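Local coordinates for DNA repair protein MmcB-related protein (Silicibacter pomeroyi, PDB 3DNX) that is of unknown function but probably takes part in DNA repair, as an MmcB-like protein of the PD-(D/E)XK nuclease clan, at residues G13-R25 against L101-R113. Sequence-based numbering, arbitrary orientation.
Sequences GQRLARGVARHLR and LLIADAYDAEIVR
Ala-106 O and Tyr-107 O, on successive residues of a tight turn, are each gripped by an arginine of the facing helix. Arg-18 NH2 donates to Ala-106 O at 3.0 Å, a fairly straight bond that reaches the oxygen from above its carbonyl plane. Arg-22 NH1 donates to Tyr-107 O at 3.1 Å. With CG anti to the backbone N (chi1 -168°) and the chain extended, Arg-18 brings its guanidinium edge to Ala-106 O and its NH2 over one face of the Arg-22 guanidinium. Arg-22 also makes a salt bridge through NE to Asp-145 of the second subunit, whose carboxylate probably balances the charge of the pair. A methionine in place of Arg-22 would probably leave Tyr-107 O without this donor and Asp-145 of the neighbouring subunit without its salt-bridge mate. The turn joins antiparallel strands 100-104 and 109-113 at one margin of the mixed sheet, in a family of the PD-(D/E)XK clan, and helix 12-26 packs across that hairpin. Within it Asp-105 OD1 accepts from Tyr-107 N at 2.9 Å, an Asx turn. Gly-19 lies so close that its CA makes a CH...O contact with Asp-105 O (3.2 Å), where a CB would clash. Water mediates at two further points: one molecule accepts from Arg-15 NH2 and Ala-106 N, while another donates to Asp-108 OD1 and meets His-23 ND1 at the ring edge. Ala-109 O sits over a face of that imidazole without hydrogen bonding to ND1. Deeper in, Val-20 CG2 rests on Ala-104 CB at 4.0 Å.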
# COMPACT_ATOMS: atom_id res chain seq x y z
N GLY A 13 -20.41 8.48 5.22
CA GLY A 13 -19.23 8.74 4.36
C GLY A 13 -18.44 7.47 4.07
O GLY A 13 -17.87 7.28 2.96
N GLN A 14 -18.39 6.58 5.05
CA GLN A 14 -17.68 5.34 4.86
C GLN A 14 -18.37 4.47 3.83
O GLN A 14 -17.72 3.68 3.16
CB GLN A 14 -17.52 4.58 6.18
CG GLN A 14 -16.53 5.21 7.16
CD GLN A 14 -16.47 4.49 8.47
OE1 GLN A 14 -17.50 4.22 9.09
NE2 GLN A 14 -15.26 4.18 8.92
N ARG A 15 -19.69 4.55 3.79
CA ARG A 15 -20.49 3.81 2.83
C ARG A 15 -20.14 4.22 1.41
O ARG A 15 -19.84 3.38 0.57
CB ARG A 15 -21.98 4.03 3.12
CG ARG A 15 -22.53 3.18 4.29
CD ARG A 15 -24.02 3.41 4.46
NE ARG A 15 -24.66 2.39 5.28
CZ ARG A 15 -25.32 1.31 4.82
NH1 ARG A 15 -25.87 0.47 5.70
NH2 ARG A 15 -25.45 1.05 3.52
N LEU A 16 -20.19 5.52 1.15
CA LEU A 16 -19.83 6.05 -0.16
C LEU A 16 -18.40 5.62 -0.51
O LEU A 16 -18.18 5.16 -1.62
CB LEU A 16 -19.95 7.59 -0.22
CG LEU A 16 -21.33 8.21 0.01
CD1 LEU A 16 -21.23 9.74 0.19
CD2 LEU A 16 -22.22 7.87 -1.15
N ALA A 17 -17.47 5.70 0.45
CA ALA A 17 -16.10 5.38 0.16
C ALA A 17 -15.94 3.88 -0.22
O ALA A 17 -15.04 3.52 -0.98
CB ALA A 17 -15.20 5.72 1.33
N ARG A 18 -16.76 3.03 0.38
CA ARG A 18 -16.76 1.59 0.01
C ARG A 18 -17.11 1.37 -1.41
O ARG A 18 -16.40 0.67 -2.12
CB ARG A 18 -17.70 0.80 0.93
CG ARG A 18 -17.58 -0.74 0.85
CD ARG A 18 -18.63 -1.21 1.85
NE ARG A 18 -18.64 -2.61 2.15
CZ ARG A 18 -19.56 -3.48 1.73
NH1 ARG A 18 -19.46 -4.74 2.14
NH2 ARG A 18 -20.55 -3.11 0.92
N GLY A 19 -18.17 2.04 -1.86
CA GLY A 19 -18.60 1.94 -3.25
C GLY A 19 -17.63 2.53 -4.20
O GLY A 19 -17.31 1.93 -5.24
N VAL A 20 -17.04 3.67 -3.82
CA VAL A 20 -16.01 4.27 -4.64
C VAL A 20 -14.80 3.33 -4.83
O VAL A 20 -14.30 3.16 -5.98
CB VAL A 20 -15.54 5.67 -4.06
CG1 VAL A 20 -14.35 6.18 -4.84
CG2 VAL A 20 -16.70 6.69 -4.11
N ALA A 21 -14.32 2.75 -3.72
CA ALA A 21 -13.19 1.83 -3.73
C ALA A 21 -13.45 0.59 -4.62
O ALA A 21 -12.54 0.15 -5.35
CB ALA A 21 -12.82 1.43 -2.33
N ARG A 22 -14.65 0.03 -4.52
CA ARG A 22 -15.05 -1.12 -5.39
C ARG A 22 -14.92 -0.73 -6.82
O ARG A 22 -14.35 -1.47 -7.62
CB ARG A 22 -16.47 -1.58 -5.11
CG ARG A 22 -16.63 -2.27 -3.82
CD ARG A 22 -18.09 -2.56 -3.50
NE ARG A 22 -18.19 -3.51 -2.40
CZ ARG A 22 -19.15 -4.43 -2.28
NH1 ARG A 22 -20.18 -4.49 -3.12
NH2 ARG A 22 -19.12 -5.25 -1.26
N HIS A 23 -15.45 0.47 -7.17
CA HIS A 23 -15.49 0.89 -8.56
C HIS A 23 -14.11 1.22 -9.12
O HIS A 23 -13.78 0.83 -10.25
CB HIS A 23 -16.46 2.10 -8.74
CG HIS A 23 -16.69 2.47 -10.17
ND1 HIS A 23 -17.24 1.59 -11.08
CD2 HIS A 23 -16.36 3.58 -10.88
CE1 HIS A 23 -17.30 2.17 -12.26
NE2 HIS A 23 -16.77 3.37 -12.17
N LEU A 24 -13.29 1.91 -8.32
CA LEU A 24 -11.90 2.17 -8.70
C LEU A 24 -11.17 0.84 -9.00
O LEU A 24 -10.52 0.70 -10.01
CB LEU A 24 -11.13 2.90 -7.60
CG LEU A 24 -11.49 4.38 -7.46
CD1 LEU A 24 -10.79 4.94 -6.20
CD2 LEU A 24 -11.07 5.16 -8.68
N ARG A 25 -11.36 -0.12 -8.14
CA ARG A 25 -10.64 -1.40 -8.26
C ARG A 25 -11.08 -2.16 -9.54
O ARG A 25 -10.25 -2.77 -10.25
CB ARG A 25 -10.78 -2.23 -6.99
CG ARG A 25 -10.07 -3.59 -7.01
CD ARG A 25 -10.39 -4.44 -5.81
NE ARG A 25 -9.68 -5.68 -6.01
CZ ARG A 25 -8.93 -6.31 -5.10
NH1 ARG A 25 -8.82 -5.86 -3.85
NH2 ARG A 25 -8.29 -7.41 -5.48
N LEU A 101 -17.40 13.97 -10.80
CA LEU A 101 -18.52 13.53 -10.00
C LEU A 101 -18.78 12.06 -10.15
O LEU A 101 -18.95 11.54 -11.27
CB LEU A 101 -19.80 14.33 -10.37
CG LEU A 101 -21.11 14.02 -9.59
CD1 LEU A 101 -20.99 14.31 -8.09
CD2 LEU A 101 -22.34 14.83 -10.17
N LEU A 102 -18.90 11.39 -9.00
CA LEU A 102 -19.38 10.03 -8.95
C LEU A 102 -20.67 9.99 -8.18
O LEU A 102 -20.83 10.72 -7.20
CB LEU A 102 -18.39 9.06 -8.23
CG LEU A 102 -17.06 8.73 -8.91
CD1 LEU A 102 -16.08 9.83 -8.66
CD2 LEU A 102 -16.52 7.45 -8.38
N ILE A 103 -21.57 9.14 -8.62
CA ILE A 103 -22.71 8.76 -7.81
C ILE A 103 -22.43 7.38 -7.22
O ILE A 103 -22.10 6.45 -7.95
CB ILE A 103 -24.03 8.72 -8.63
CG1 ILE A 103 -24.26 10.02 -9.43
CG2 ILE A 103 -25.19 8.38 -7.72
CD1 ILE A 103 -24.50 11.22 -8.59
N ALA A 104 -22.54 7.26 -5.89
CA ALA A 104 -22.07 6.09 -5.16
C ALA A 104 -23.08 5.67 -4.09
O ALA A 104 -24.00 6.44 -3.73
CB ALA A 104 -20.70 6.40 -4.51
N ASP A 105 -22.92 4.43 -3.65
CA ASP A 105 -23.53 3.92 -2.41
C ASP A 105 -22.57 2.91 -1.80
O ASP A 105 -21.44 2.86 -2.23
CB ASP A 105 -24.95 3.34 -2.63
CG ASP A 105 -25.00 2.12 -3.57
OD1 ASP A 105 -23.99 1.47 -3.88
OD2 ASP A 105 -26.12 1.79 -4.00
N ALA A 106 -23.00 2.10 -0.83
CA ALA A 106 -22.07 1.18 -0.17
C ALA A 106 -21.61 0.08 -1.09
O ALA A 106 -20.65 -0.57 -0.75
CB ALA A 106 -22.68 0.58 1.12
N TYR A 107 -22.26 -0.12 -2.24
CA TYR A 107 -22.04 -1.31 -3.01
C TYR A 107 -21.36 -1.11 -4.35
O TYR A 107 -20.86 -2.08 -4.94
CB TYR A 107 -23.37 -2.00 -3.25
CG TYR A 107 -24.10 -2.22 -1.95
CD1 TYR A 107 -23.67 -3.18 -1.07
CD2 TYR A 107 -25.17 -1.40 -1.58
CE1 TYR A 107 -24.33 -3.41 0.14
CE2 TYR A 107 -25.82 -1.59 -0.36
CZ TYR A 107 -25.40 -2.61 0.48
OH TYR A 107 -26.00 -2.85 1.69
N ASP A 108 -21.36 0.12 -4.84
CA ASP A 108 -20.81 0.43 -6.17
C ASP A 108 -20.79 1.93 -6.37
O ASP A 108 -21.20 2.69 -5.50
CB ASP A 108 -21.63 -0.24 -7.24
CG ASP A 108 -20.84 -0.51 -8.55
OD1 ASP A 108 -19.68 -0.08 -8.75
OD2 ASP A 108 -21.44 -1.17 -9.39
N ALA A 109 -20.26 2.36 -7.52
CA ALA A 109 -20.23 3.75 -7.90
C ALA A 109 -20.11 3.89 -9.41
O ALA A 109 -19.77 2.94 -10.12
CB ALA A 109 -19.09 4.48 -7.21
N GLU A 110 -20.45 5.07 -9.93
CA GLU A 110 -20.21 5.38 -11.35
C GLU A 110 -19.73 6.80 -11.52
O GLU A 110 -20.19 7.69 -10.84
CB GLU A 110 -21.45 5.12 -12.20
CG GLU A 110 -22.66 5.97 -11.81
CD GLU A 110 -23.94 5.64 -12.57
OE1 GLU A 110 -23.96 4.73 -13.41
OE2 GLU A 110 -24.98 6.31 -12.30
N ILE A 111 -18.83 7.04 -12.45
CA ILE A 111 -18.39 8.40 -12.74
C ILE A 111 -19.44 8.94 -13.72
O ILE A 111 -19.71 8.33 -14.76
CB ILE A 111 -17.03 8.42 -13.40
CG1 ILE A 111 -15.96 7.80 -12.48
CG2 ILE A 111 -16.67 9.84 -13.86
CD1 ILE A 111 -14.62 7.71 -13.10
N VAL A 112 -20.08 10.03 -13.36
CA VAL A 112 -21.05 10.64 -14.28
C VAL A 112 -20.45 11.88 -14.96
O VAL A 112 -20.98 12.35 -15.96
CB VAL A 112 -22.39 10.93 -13.58
CG1 VAL A 112 -23.13 9.57 -13.28
CG2 VAL A 112 -22.23 11.76 -12.34
N ARG A 113 -19.37 12.40 -14.37
CA ARG A 113 -18.62 13.52 -14.90
C ARG A 113 -17.14 13.37 -14.58
O ARG A 113 -16.74 13.34 -13.41
CB ARG A 113 -19.18 14.82 -14.30
CG ARG A 113 -18.62 16.06 -14.90
CD ARG A 113 -19.48 17.25 -14.49
NE ARG A 113 -19.21 17.73 -13.16
CZ ARG A 113 -20.13 18.13 -12.28
NH1 ARG A 113 -19.74 18.58 -11.09
NH2 ARG A 113 -21.43 18.11 -12.57
O HOH W 1 -25.67 2.48 0.88
O HOH W 2 -17.89 -0.97 -10.49